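Local coordinates for peptidoglycan-recognition protein (Apis mellifera, PDB 5XZ3) that probably recognises bacterial peptidoglycan and, as in relatives of the same name, is likely to signal its presence to the insect's innate immune system, at residues Q20-N25 and Y60-L65; L42-N45 and T49-S52; G80-G85 and L121-K126; K114-K119 and Y160-N165. One frame throughout, in Å; residues are numbered along the deposited sequence.

Contact 1 (Q20-N25 and Y60-L65); sequences QAKNIN and YHMDTL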
loop_
_atom_site.group_PDB
_atom_site.type_symbol
_atom_site.label_atom_id
_atom_site.label_comp_id
_atom_site.label_asym_id
_atom_site.label_seq_id
_atom_site.Cartn_x
_atom_site.Cartn_y
_atom_site.Cartn_z
ATOM N N GLN A 20 12.284 13.977 2.410
ATOM C CA GLN A 20 11.033 14.353 1.757
ATOM C C GLN A 20 11.037 13.875 0.310
ATOM O O GLN A 20 12.100 13.608 -0.248
ATOM C CB GLN A 20 10.862 15.880 1.795
ATOM C CG GLN A 20 10.831 16.496 3.192
ATOM C CD GLN A 20 9.447 16.450 3.818
ATOM O OE1 GLN A 20 9.175 15.615 4.686
ATOM N NE2 GLN A 20 8.553 17.340 3.362
ATOM N N ALA A 21 9.853 13.777 -0.296
ATOM C CA ALA A 21 9.737 13.584 -1.745
ATOM C C ALA A 21 10.511 14.688 -2.489
ATOM O O ALA A 21 10.540 15.840 -2.031
ATOM C CB ALA A 21 8.282 13.616 -2.165
ATOM N N LYS A 22 11.137 14.323 -3.613
ATOM C CA LYS A 22 11.800 15.295 -4.497
ATOM C C LYS A 22 10.791 16.083 -5.336
ATOM O O LYS A 22 11.043 17.237 -5.676
ATOM C CB LYS A 22 12.827 14.603 -5.402
ATOM C CG LYS A 22 14.091 14.151 -4.663
ATOM C CD LYS A 22 15.108 13.452 -5.566
ATOM C CE LYS A 22 14.656 12.051 -5.944
ATOM N NZ LYS A 22 15.550 11.310 -6.888
ATOM N N ASN A 23 9.654 15.458 -5.656
ATOM C CA ASN A 23 8.596 16.085 -6.466
ATOM C C ASN A 23 7.243 15.506 -6.070
ATOM O O ASN A 23 7.145 14.317 -5.777
ATOM C CB ASN A 23 8.831 15.831 -7.962
ATOM C CG ASN A 23 7.974 16.721 -8.859
ATOM O OD1 ASN A 23 7.735 17.893 -8.558
ATOM N ND2 ASN A 23 7.505 16.160 -9.968
ATOM N N ILE A 24 6.213 16.339 -6.076
ATOM C CA ILE A 24 4.868 15.891 -5.733
ATOM C C ILE A 24 3.912 16.283 -6.844
ATOM O O ILE A 24 3.948 17.420 -7.332
ATOM C CB ILE A 24 4.393 16.486 -4.374
ATOM C CG1 ILE A 24 5.289 16.029 -3.223
ATOM C CG2 ILE A 24 2.954 16.081 -4.067
ATOM C CD1 ILE A 24 5.341 17.002 -2.054
ATOM N N ASN A 25 3.090 15.326 -7.272
ATOM C CA ASN A 25 1.871 15.642 -8.013
ATOM C C ASN A 25 0.707 15.051 -7.250
ATOM O O ASN A 25 0.812 13.948 -6.712
ATOM C CB ASN A 25 1.913 15.086 -9.439
ATOM C CG ASN A 25 2.815 15.897 -10.349
ATOM O OD1 ASN A 25 2.452 16.989 -10.807
ATOM N ND2 ASN A 25 4.008 15.380 -10.595
ATOM N N TYR A 60 16.410 2.970 -2.107
ATOM C CA TYR A 60 16.438 2.268 -3.388
ATOM C C TYR A 60 15.622 2.984 -4.495
ATOM O O TYR A 60 16.165 3.271 -5.576
ATOM C CB TYR A 60 15.969 0.829 -3.192
ATOM C CG TYR A 60 15.753 0.040 -4.473
ATOM C CD1 TYR A 60 16.817 -0.219 -5.363
ATOM C CD2 TYR A 60 14.493 -0.452 -4.788
ATOM C CE1 TYR A 60 16.611 -0.944 -6.528
ATOM C CE2 TYR A 60 14.275 -1.186 -5.946
ATOM C CZ TYR A 60 15.339 -1.432 -6.807
ATOM O OH TYR A 60 15.112 -2.147 -7.956
ATOM N N HIS A 61 14.347 3.284 -4.231
ATOM C CA HIS A 61 13.531 4.039 -5.218
ATOM C C HIS A 61 14.071 5.422 -5.559
ATOM O O HIS A 61 14.252 5.754 -6.741
ATOM C CB HIS A 61 12.068 4.152 -4.769
ATOM C CG HIS A 61 11.332 2.849 -4.767
ATOM N ND1 HIS A 61 10.102 2.696 -4.166
ATOM C CD2 HIS A 61 11.654 1.637 -5.279
ATOM C CE1 HIS A 61 9.691 1.448 -4.325
ATOM N NE2 HIS A 61 10.619 0.784 -4.990
ATOM N N MET A 62 14.349 6.217 -4.530
ATOM C CA MET A 62 14.725 7.629 -4.723
ATOM C C MET A 62 16.165 7.840 -5.185
ATOM O O MET A 62 16.404 8.662 -6.079
ATOM C CB MET A 62 14.462 8.439 -3.456
ATOM C CG MET A 62 12.977 8.581 -3.169
ATOM S SD MET A 62 12.631 9.583 -1.725
ATOM C CE MET A 62 13.014 11.230 -2.334
ATOM N N ASP A 63 17.106 7.104 -4.594
ATOM C CA ASP A 63 18.533 7.306 -4.880
ATOM C C ASP A 63 19.062 6.407 -5.982
ATOM O O ASP A 63 19.775 6.871 -6.876
ATOM C CB ASP A 63 19.385 7.147 -3.607
ATOM C CG ASP A 63 18.956 8.094 -2.507
ATOM O OD1 ASP A 63 18.628 9.261 -2.828
ATOM O OD2 ASP A 63 18.926 7.667 -1.331
ATOM N N THR A 64 18.726 5.122 -5.915
ATOM C CA THR A 64 19.198 4.176 -6.917
ATOM C C THR A 64 18.428 4.307 -8.230
ATOM O O THR A 64 19.039 4.316 -9.297
ATOM C CB THR A 64 19.167 2.727 -6.391
ATOM O OG1 THR A 64 19.932 2.652 -5.183
ATOM C CG2 THR A 64 19.744 1.745 -7.417
ATOM N N LEU A 65 17.098 4.385 -8.156
ATOM C CA LEU A 65 16.286 4.411 -9.376
ATOM C C LEU A 65 15.958 5.834 -9.845
ATOM O O LEU A 65 15.357 6.018 -10.913
ATOM C CB LEU A 65 15.015 3.579 -9.202
ATOM C CG LEU A 65 15.107 2.111 -8.757
ATOM C CD1 LEU A 65 13.736 1.433 -8.775
ATOM C CD2 LEU A 65 16.090 1.310 -9.598
#
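Lys22 and Met62 carry this contact by lying alongside one another with their side chains running in opposite directions. The tight part is made by the methyl of Met62, which reaches across to the backbone of the loop. Met62 CE sits 3.3 Å from Gln20 O and 4.1 Å from Ala21 CA, and the aliphatic base of Lys22 closes over it, with Lys22 CG 3.9 Å from Met62 CE. The thioether bends only at its last torsion (chi3 73°), after an extended chi2, and this turn lays the terminal methyl along the loop. Met62 is a buried residue, and its methyl meets the backbone of the loop.

The other half of the contact is looser and faces solvent. Lys22 is exposed, and Lys22 NZ donates a hydrogen bond to Met62 O at 2.9 Å. The donor stands 25° out of the carbonyl plane, and the C=O...N angle is 139°. The acceptor belongs to the final turns of the helix, where Leu65 N also binds Tyr60 O at 3.0 Å in a wider pi-type turn. A positive charge here would probably be favourable toward the helix's C-terminal end, and the Asp63 carboxylate, 5.5 Å away from OD1 to Lys22 NZ, may add a weak attraction without contact.

The contact thus ties the loop between helix 13-16 and strand 31-38 to the end of helix 47-64. The chain just beyond that helix completes the setting, for His68 shares a backbone hydrogen bond with Lys22, and Ala21 packs on Asp69.

Contact 2 (L42-N45 and T49-S52); sequences LECN and TCIS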
loop_
_atom_site.group_PDB
_atom_site.type_symbol
_atom_site.label_atom_id
_atom_site.label_comp_id
_atom_site.label_asym_id
_atom_site.label_seq_id
_atom_site.Cartn_x
_atom_site.Cartn_y
_atom_site.Cartn_z
ATOM N N LEU A 42 12.647 -8.105 2.076
ATOM C CA LEU A 42 12.748 -8.780 3.354
ATOM C C LEU A 42 11.581 -8.407 4.257
ATOM O O LEU A 42 11.233 -7.236 4.378
ATOM C CB LEU A 42 14.092 -8.481 4.039
ATOM C CG LEU A 42 15.214 -9.510 3.863
ATOM C CD1 LEU A 42 16.530 -8.948 4.378
ATOM C CD2 LEU A 42 14.906 -10.836 4.545
ATOM N N GLU A 43 10.974 -9.432 4.844
ATOM C CA GLU A 43 9.920 -9.285 5.831
ATOM C C GLU A 43 10.413 -8.593 7.095
ATOM O O GLU A 43 11.607 -8.618 7.414
ATOM C CB GLU A 43 9.383 -10.648 6.215
ATOM C CG GLU A 43 8.212 -11.126 5.390
ATOM C CD GLU A 43 7.608 -12.394 5.952
ATOM O OE1 GLU A 43 7.404 -13.332 5.168
ATOM O OE2 GLU A 43 7.348 -12.477 7.177
ATOM N N CYS A 44 9.474 -7.985 7.811
ATOM C CA CYS A 44 9.769 -7.355 9.089
ATOM C C CYS A 44 8.703 -7.754 10.096
ATOM O O CYS A 44 7.532 -7.929 9.737
ATOM C CB CYS A 44 9.860 -5.834 8.935
ATOM S SG CYS A 44 8.364 -5.028 8.286
ATOM N N ASN A 45 9.100 -7.910 11.352
ATOM C CA ASN A 45 8.163 -8.388 12.357
ATOM C C ASN A 45 8.031 -7.461 13.578
ATOM O O ASN A 45 7.345 -7.798 14.551
ATOM C CB ASN A 45 8.529 -9.827 12.757
ATOM C CG ASN A 45 7.373 -10.789 12.590
ATOM O OD1 ASN A 45 6.923 -11.409 13.557
ATOM N ND2 ASN A 45 6.881 -10.923 11.360
ATOM N N THR A 49 12.278 -2.879 12.909
ATOM C CA THR A 49 12.754 -3.544 11.692
ATOM C C THR A 49 11.945 -3.118 10.464
ATOM O O THR A 49 12.497 -3.026 9.360
ATOM C CB THR A 49 12.745 -5.073 11.817
ATOM O OG1 THR A 49 11.435 -5.508 12.205
ATOM C CG2 THR A 49 13.757 -5.527 12.854
ATOM N N CYS A 50 10.653 -2.841 10.656
ATOM C CA CYS A 50 9.841 -2.316 9.549
ATOM C C CYS A 50 10.300 -0.921 9.152
ATOM O O CYS A 50 10.370 -0.620 7.956
ATOM C CB CYS A 50 8.343 -2.363 9.846
ATOM S SG CYS A 50 7.645 -4.028 9.944
ATOM N N ILE A 51 10.678 -0.094 10.135
ATOM C CA ILE A 51 11.172 1.256 9.839
ATOM C C ILE A 51 12.432 1.208 8.946
ATOM O O ILE A 51 12.521 1.930 7.921
ATOM C CB ILE A 51 11.343 2.114 11.121
ATOM C CG1 ILE A 51 9.966 2.574 11.622
ATOM C CG2 ILE A 51 12.270 3.307 10.875
ATOM C CD1 ILE A 51 9.950 3.211 13.007
ATOM N N SER A 52 13.360 0.323 9.311
ATOM C CA SER A 52 14.627 0.122 8.582
ATOM C C SER A 52 14.407 -0.368 7.162
ATOM O O SER A 52 15.059 0.095 6.223
ATOM C CB SER A 52 15.495 -0.913 9.313
ATOM O OG SER A 52 15.680 -0.511 10.652
#
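The flat group that Thr49 meets is the peptide joining Cys44 to Asn45: Asn45 N lies 3.5 Å from Thr49 OG1 in a weak hydrogen bond whose N-H...O angle is only 136°. The side-chain amide of Asn45 folds back on the same peptide, where ND2 makes another weak bond to Cys44 O. The firmer partner of Thr49 OG1 is Ser46 O, in the turn between the two segments.

What holds the segments together is covalent. Cys44 SG and Cys50 SG are joined at 2.1 Å, with a chi3 of 93°, close to the relaxed right angle of a disulfide. Cys44 places its sulfur between its own backbone N and carbonyl carbon (chi1 59°), the orientation that brings it to the helix. Around the bridge the packing is close: Cys44 CB approaches Cys50 N at 3.5 Å and Thr49 OG1 at 3.6 Å. Both cysteines are buried, and Tyr83 and Ile108 add to the cover.

A short disulfide loop pinning the approach to the first turn of helix 47-64 is a familiar feature of the peptidoglycan-recognition domain.

Contact 3 (G80-G85 and L121-K126); sequences GNIYEG and LNAAHK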
loop_
_atom_site.group_PDB
_atom_site.type_symbol
_atom_site.label_atom_id
_atom_site.label_comp_id
_atom_site.label_asym_id
_atom_site.label_seq_id
_atom_site.Cartn_x
_atom_site.Cartn_y
_atom_site.Cartn_z
ATOM N N GLY A 80 1.991 -5.716 11.772
ATOM C CA GLY A 80 0.584 -5.342 11.680
ATOM C C GLY A 80 0.376 -3.841 11.652
ATOM O O GLY A 80 -0.745 -3.365 11.824
ATOM N N ASN A 81 1.455 -3.089 11.440
ATOM C CA ASN A 81 1.369 -1.629 11.354
ATOM C C ASN A 81 1.210 -1.161 9.908
ATOM O O ASN A 81 1.646 -1.848 8.967
ATOM C CB ASN A 81 2.594 -0.962 11.999
ATOM C CG ASN A 81 2.491 -0.856 13.527
ATOM O OD1 ASN A 81 1.482 -0.404 14.068
ATOM N ND2 ASN A 81 3.557 -1.239 14.217
ATOM N N ILE A 82 0.590 0.005 9.748
ATOM C CA ILE A 82 0.459 0.679 8.449
ATOM C C ILE A 82 1.468 1.828 8.413
ATOM O O ILE A 82 1.489 2.661 9.320
ATOM C CB ILE A 82 -0.960 1.242 8.236
ATOM C CG1 ILE A 82 -2.020 0.139 8.321
ATOM C CG2 ILE A 82 -1.055 2.021 6.921
ATOM C CD1 ILE A 82 -3.352 0.650 8.860
ATOM N N TYR A 83 2.289 1.856 7.367
ATOM C CA TYR A 83 3.286 2.908 7.161
ATOM C C TYR A 83 2.924 3.752 5.952
ATOM O O TYR A 83 2.659 3.225 4.873
ATOM C CB TYR A 83 4.679 2.298 6.959
ATOM C CG TYR A 83 5.155 1.551 8.181
ATOM C CD1 TYR A 83 4.755 0.230 8.417
ATOM C CD2 TYR A 83 5.980 2.182 9.123
ATOM C CE1 TYR A 83 5.167 -0.455 9.553
ATOM C CE2 TYR A 83 6.393 1.509 10.266
ATOM C CZ TYR A 83 5.978 0.204 10.477
ATOM O OH TYR A 83 6.379 -0.451 11.604
ATOM N N GLU A 84 2.946 5.068 6.144
ATOM C CA GLU A 84 2.722 6.015 5.062
ATOM C C GLU A 84 3.957 6.043 4.151
ATOM O O GLU A 84 5.074 6.299 4.620
ATOM C CB GLU A 84 2.433 7.412 5.633
ATOM C CG GLU A 84 2.056 8.447 4.575
ATOM C CD GLU A 84 1.970 9.877 5.099
ATOM O OE1 GLU A 84 2.686 10.232 6.060
ATOM O OE2 GLU A 84 1.168 10.658 4.529
ATOM N N GLY A 85 3.742 5.764 2.867
ATOM C CA GLY A 85 4.777 5.905 1.848
ATOM C C GLY A 85 4.563 7.259 1.207
ATOM O O GLY A 85 4.797 8.301 1.845
ATOM N N LEU A 121 -3.522 -8.542 6.914
ATOM C CA LEU A 121 -4.770 -8.395 6.152
ATOM C C LEU A 121 -5.751 -7.437 6.811
ATOM O O LEU A 121 -6.350 -6.588 6.138
ATOM C CB LEU A 121 -5.479 -9.735 5.980
ATOM C CG LEU A 121 -5.138 -10.636 4.809
ATOM C CD1 LEU A 121 -5.927 -11.908 5.072
ATOM C CD2 LEU A 121 -5.515 -9.991 3.473
ATOM N N ASN A 122 -5.904 -7.569 8.126
ATOM C CA ASN A 122 -6.834 -6.707 8.877
ATOM C C ASN A 122 -6.411 -5.241 8.838
ATOM O O ASN A 122 -7.264 -4.375 8.674
ATOM C CB ASN A 122 -7.010 -7.196 10.319
ATOM C CG ASN A 122 -7.817 -8.491 10.408
ATOM O OD1 ASN A 122 -8.503 -8.890 9.469
ATOM N ND2 ASN A 122 -7.724 -9.150 11.543
ATOM N N ALA A 123 -5.105 -4.973 8.958
ATOM C CA ALA A 123 -4.549 -3.607 8.776
ATOM C C ALA A 123 -4.846 -3.009 7.394
ATOM O O ALA A 123 -5.306 -1.881 7.306
ATOM C CB ALA A 123 -3.051 -3.575 9.036
ATOM N N ALA A 124 -4.583 -3.763 6.331
ATOM C CA ALA A 124 -4.851 -3.285 4.959
ATOM C C ALA A 124 -6.335 -3.058 4.737
ATOM O O ALA A 124 -6.720 -2.066 4.117
ATOM C CB ALA A 124 -4.303 -4.248 3.923
ATOM N N HIS A 125 -7.167 -3.954 5.260
ATOM C CA HIS A 125 -8.615 -3.795 5.081
ATOM C C HIS A 125 -9.163 -2.586 5.846
ATOM O O HIS A 125 -10.022 -1.845 5.325
ATOM C CB HIS A 125 -9.384 -5.055 5.437
ATOM C CG HIS A 125 -10.803 -5.011 4.975
ATOM N ND1 HIS A 125 -11.147 -5.128 3.647
ATOM C CD2 HIS A 125 -11.951 -4.779 5.646
ATOM C CE1 HIS A 125 -12.460 -5.026 3.525
ATOM N NE2 HIS A 125 -12.973 -4.815 4.723
ATOM N N LYS A 126 -8.630 -2.361 7.050
ATOM C CA LYS A 126 -8.991 -1.175 7.833
ATOM C C LYS A 126 -8.568 0.106 7.114
ATOM O O LYS A 126 -9.293 1.109 7.153
ATOM C CB LYS A 126 -8.397 -1.211 9.246
ATOM C CG LYS A 126 -9.126 -2.128 10.221
ATOM C CD LYS A 126 -8.461 -2.069 11.599
ATOM C CE LYS A 126 -8.483 -3.413 12.320
ATOM N NZ LYS A 126 -7.879 -3.322 13.686
#
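Apolar packing comes first: the side chain of Ile82 lies against the methyl of Ala123, with Ile82 CG1 3.9 Å from Ala123 CB. The CG1 branch stands beside the backbone N of its own residue (chi1 -58°), which directs this arm and its terminal methyl toward the helix, while CG2 stands opposite the backbone N, beside the carbonyl carbon. Ile82 also rests on Phe74 and Ile76 of strand 74-76, so its side chain fills the angle between sheet and helix.

A second kind of contact sets hydrocarbon against carbonyl oxygen. Ala123 CB packs on Gly80 O at 3.6 Å, and Ile82 CD1 comes equally close to Ala123 O at 3.6 Å. Gly80 CA lies 6.1 Å from Ala123 CA, the nearest pair of CA atoms. Gly80 has a positive phi of 82°, a conformation that by itself favours glycine.

The polar bonds at hand run within each element or to neighbours beyond the two segments. Helix 118-133 bonds along its own backbone, for example through His125 N to Leu121 O at 2.9 Å. On the strand side, Asn81 ND2 and Tyr83 OH both bind Asp79 OD2, and Ile82 pairs with Ile11 through the backbone.

With an alanine methyl, an isoleucine side chain and two carbonyl oxygens at the interface, strand 82-84 and helix 118-133 are joined by close fit and burial rather than by directed bonds, and the alanine methyl permits the near approach.

Contact 4 (K114-K119 and Y160-N165); sequences KSASNK and YKQIQN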
loop_
_atom_site.group_PDB
_atom_site.type_symbol
_atom_site.label_atom_id
_atom_site.label_comp_id
_atom_site.label_asym_id
_atom_site.label_seq_id
_atom_site.Cartn_x
_atom_site.Cartn_y
_atom_site.Cartn_z
ATOM N N LYS A 114 3.170 -18.112 0.459
ATOM C CA LYS A 114 2.659 -18.102 1.825
ATOM C C LYS A 114 1.684 -16.970 2.047
ATOM O O LYS A 114 1.798 -15.912 1.431
ATOM C CB LYS A 114 3.785 -18.069 2.870
ATOM C CG LYS A 114 4.610 -16.811 2.876
ATOM C CD LYS A 114 5.498 -16.761 4.099
ATOM C CE LYS A 114 6.678 -15.881 3.782
ATOM N NZ LYS A 114 6.141 -14.543 3.390
ATOM N N SER A 115 0.711 -17.230 2.910
ATOM C CA SER A 115 -0.327 -16.258 3.271
ATOM C C SER A 115 0.268 -15.139 4.090
ATOM O O SER A 115 1.296 -15.319 4.758
ATOM C CB SER A 115 -1.401 -16.946 4.110
ATOM O OG SER A 115 -2.155 -17.838 3.330
ATOM N N ALA A 116 -0.369 -13.972 4.022
ATOM C CA ALA A 116 -0.083 -12.883 4.951
ATOM C C ALA A 116 -0.815 -13.232 6.228
ATOM O O ALA A 116 -1.847 -13.899 6.173
ATOM C CB ALA A 116 -0.590 -11.547 4.406
ATOM N N SER A 117 -0.269 -12.794 7.366
ATOM C CA SER A 117 -0.905 -12.992 8.664
ATOM C C SER A 117 -2.230 -12.244 8.745
ATOM O O SER A 117 -2.454 -11.278 8.001
ATOM C CB SER A 117 0.016 -12.509 9.786
ATOM O OG SER A 117 0.068 -11.089 9.787
ATOM N N ASN A 118 -3.099 -12.703 9.651
ATOM C CA ASN A 118 -4.351 -12.024 9.979
ATOM C C ASN A 118 -4.183 -10.542 10.297
ATOM O O ASN A 118 -4.945 -9.721 9.788
ATOM C CB ASN A 118 -5.048 -12.726 11.139
ATOM C CG ASN A 118 -5.749 -13.986 10.707
ATOM O OD1 ASN A 118 -6.113 -14.134 9.546
ATOM N ND2 ASN A 118 -5.946 -14.905 11.643
ATOM N N LYS A 119 -3.182 -10.210 11.110
ATOM C CA LYS A 119 -2.929 -8.815 11.467
ATOM C C LYS A 119 -2.552 -7.923 10.276
ATOM O O LYS A 119 -2.973 -6.766 10.230
ATOM C CB LYS A 119 -1.946 -8.682 12.634
ATOM C CG LYS A 119 -0.526 -9.165 12.395
ATOM C CD LYS A 119 0.387 -8.786 13.567
ATOM C CE LYS A 119 0.120 -9.639 14.793
ATOM N NZ LYS A 119 0.564 -8.959 16.037
ATOM N N TYR A 160 -3.125 -12.877 -2.847
ATOM C CA TYR A 160 -4.221 -12.626 -3.786
ATOM C C TYR A 160 -5.518 -13.341 -3.434
ATOM O O TYR A 160 -6.593 -12.720 -3.411
ATOM C CB TYR A 160 -3.795 -12.942 -5.207
ATOM C CG TYR A 160 -4.804 -12.539 -6.238
ATOM C CD1 TYR A 160 -5.020 -11.188 -6.531
ATOM C CD2 TYR A 160 -5.565 -13.501 -6.918
ATOM C CE1 TYR A 160 -5.965 -10.803 -7.462
ATOM C CE2 TYR A 160 -6.523 -13.122 -7.875
ATOM C CZ TYR A 160 -6.700 -11.768 -8.139
ATOM O OH TYR A 160 -7.599 -11.373 -9.090
ATOM N N LYS A 161 -5.438 -14.641 -3.153
ATOM C CA LYS A 161 -6.622 -15.393 -2.741
ATOM C C LYS A 161 -7.227 -14.831 -1.459
ATOM O O LYS A 161 -8.435 -14.853 -1.295
ATOM C CB LYS A 161 -6.292 -16.887 -2.574
ATOM C CG LYS A 161 -6.141 -17.616 -3.907
ATOM C CD LYS A 161 -5.641 -19.042 -3.718
ATOM C CE LYS A 161 -4.230 -19.115 -3.138
ATOM N NZ LYS A 161 -3.883 -20.556 -2.910
ATOM N N GLN A 162 -6.387 -14.285 -0.581
ATOM C CA GLN A 162 -6.869 -13.678 0.665
ATOM C C GLN A 162 -7.643 -12.403 0.423
ATOM O O GLN A 162 -8.679 -12.193 1.058
ATOM C CB GLN A 162 -5.712 -13.378 1.606
ATOM C CG GLN A 162 -5.099 -14.631 2.178
ATOM C CD GLN A 162 -3.986 -14.314 3.139
ATOM O OE1 GLN A 162 -4.152 -14.422 4.346
ATOM N NE2 GLN A 162 -2.863 -13.918 2.616
ATOM N N ILE A 163 -7.163 -11.559 -0.496
ATOM C CA ILE A 163 -7.847 -10.269 -0.753
ATOM C C ILE A 163 -9.144 -10.530 -1.516
ATOM O O ILE A 163 -10.092 -9.748 -1.415
ATOM C CB ILE A 163 -6.958 -9.196 -1.455
ATOM C CG1 ILE A 163 -6.702 -9.575 -2.929
ATOM C CG2 ILE A 163 -5.673 -8.941 -0.640
ATOM C CD1 ILE A 163 -6.117 -8.493 -3.810
ATOM N N GLN A 164 -9.219 -11.670 -2.219
ATOM C CA GLN A 164 -10.476 -12.053 -2.886
ATOM C C GLN A 164 -11.660 -12.268 -1.924
ATOM O O GLN A 164 -12.818 -12.257 -2.357
ATOM C CB GLN A 164 -10.289 -13.299 -3.755
ATOM C CG GLN A 164 -9.487 -13.025 -5.011
ATOM C CD GLN A 164 -9.329 -14.260 -5.854
ATOM O OE1 GLN A 164 -8.455 -15.090 -5.601
ATOM N NE2 GLN A 164 -10.194 -14.405 -6.843
ATOM N N ASN A 165 -11.371 -12.463 -0.641
ATOM C CA ASN A 165 -12.434 -12.538 0.384
ATOM C C ASN A 165 -13.041 -11.176 0.718
ATOM O O ASN A 165 -14.133 -11.092 1.297
ATOM C CB ASN A 165 -11.921 -13.213 1.656
ATOM C CG ASN A 165 -11.526 -14.672 1.432
ATOM O OD1 ASN A 165 -12.126 -15.376 0.616
ATOM N ND2 ASN A 165 -10.514 -15.132 2.175
#
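Gln162 reaches out from helix 157-163 and sets its side-chain amide against the backbone of Ala116. Ala116 N lies 2.9 Å from Gln162 NE2, and Ala116 O lies 3.0 Å from Gln162 OE1, so that both polar atoms of one residue's backbone face the end of a single side chain. The setting is the lead-in to an N-capped helix: Ser117 occupies the N-cap of helix 118-133, its OG bound to Met120 N, and Ala116 is the residue before it.

The reach comes from an extended chain, chi2 being -178°, after a first torsion that places CG beside the backbone N (chi1 -70°). Ser115 lies along the same amide, where Ser115 CB is 3.7 Å from both Gln162 NE2 and Gln162 OE1, and the methyl of Ala116 touches the same amide. Buried Ala116 also packs on Phe111. Replacing Gln162 by an alanine would probably leave Ala116 N and O without their polar neighbour and open a gap beside Ser115.

On helix 157-163 the preceding Lys161 makes a salt bridge with Glu158 and a cation-pi contact with Phe157. Gln162 meanwhile uses its own carbonyl within the chain, with Asn165 N hydrogen-bonded to Gln162 O at 3.2 Å.

Overall arrangement
Contacts 1 and 2 both draw on helix 47-64, with contact 2 nested in the loop that contact 1 closes; their centres are 20 Å apart. Both close before contacts 3 and 4 open. Contacts 3 and 4 share helix 118-133, interleave along the chain and touch through Leu121 and Ile163, their centres 13 Å apart. The two groups meet where Tyr83 packs on Cys50, and again where Glu43 forms a salt bridge with Lys114. Contact 1 touches none of the others; its centre is about 30 Å from that of contact 4, across the chain's centre. Together they show helices and loops fastened around a central mixed sheet, as expected of a compact peptidoglycan-recognition domain.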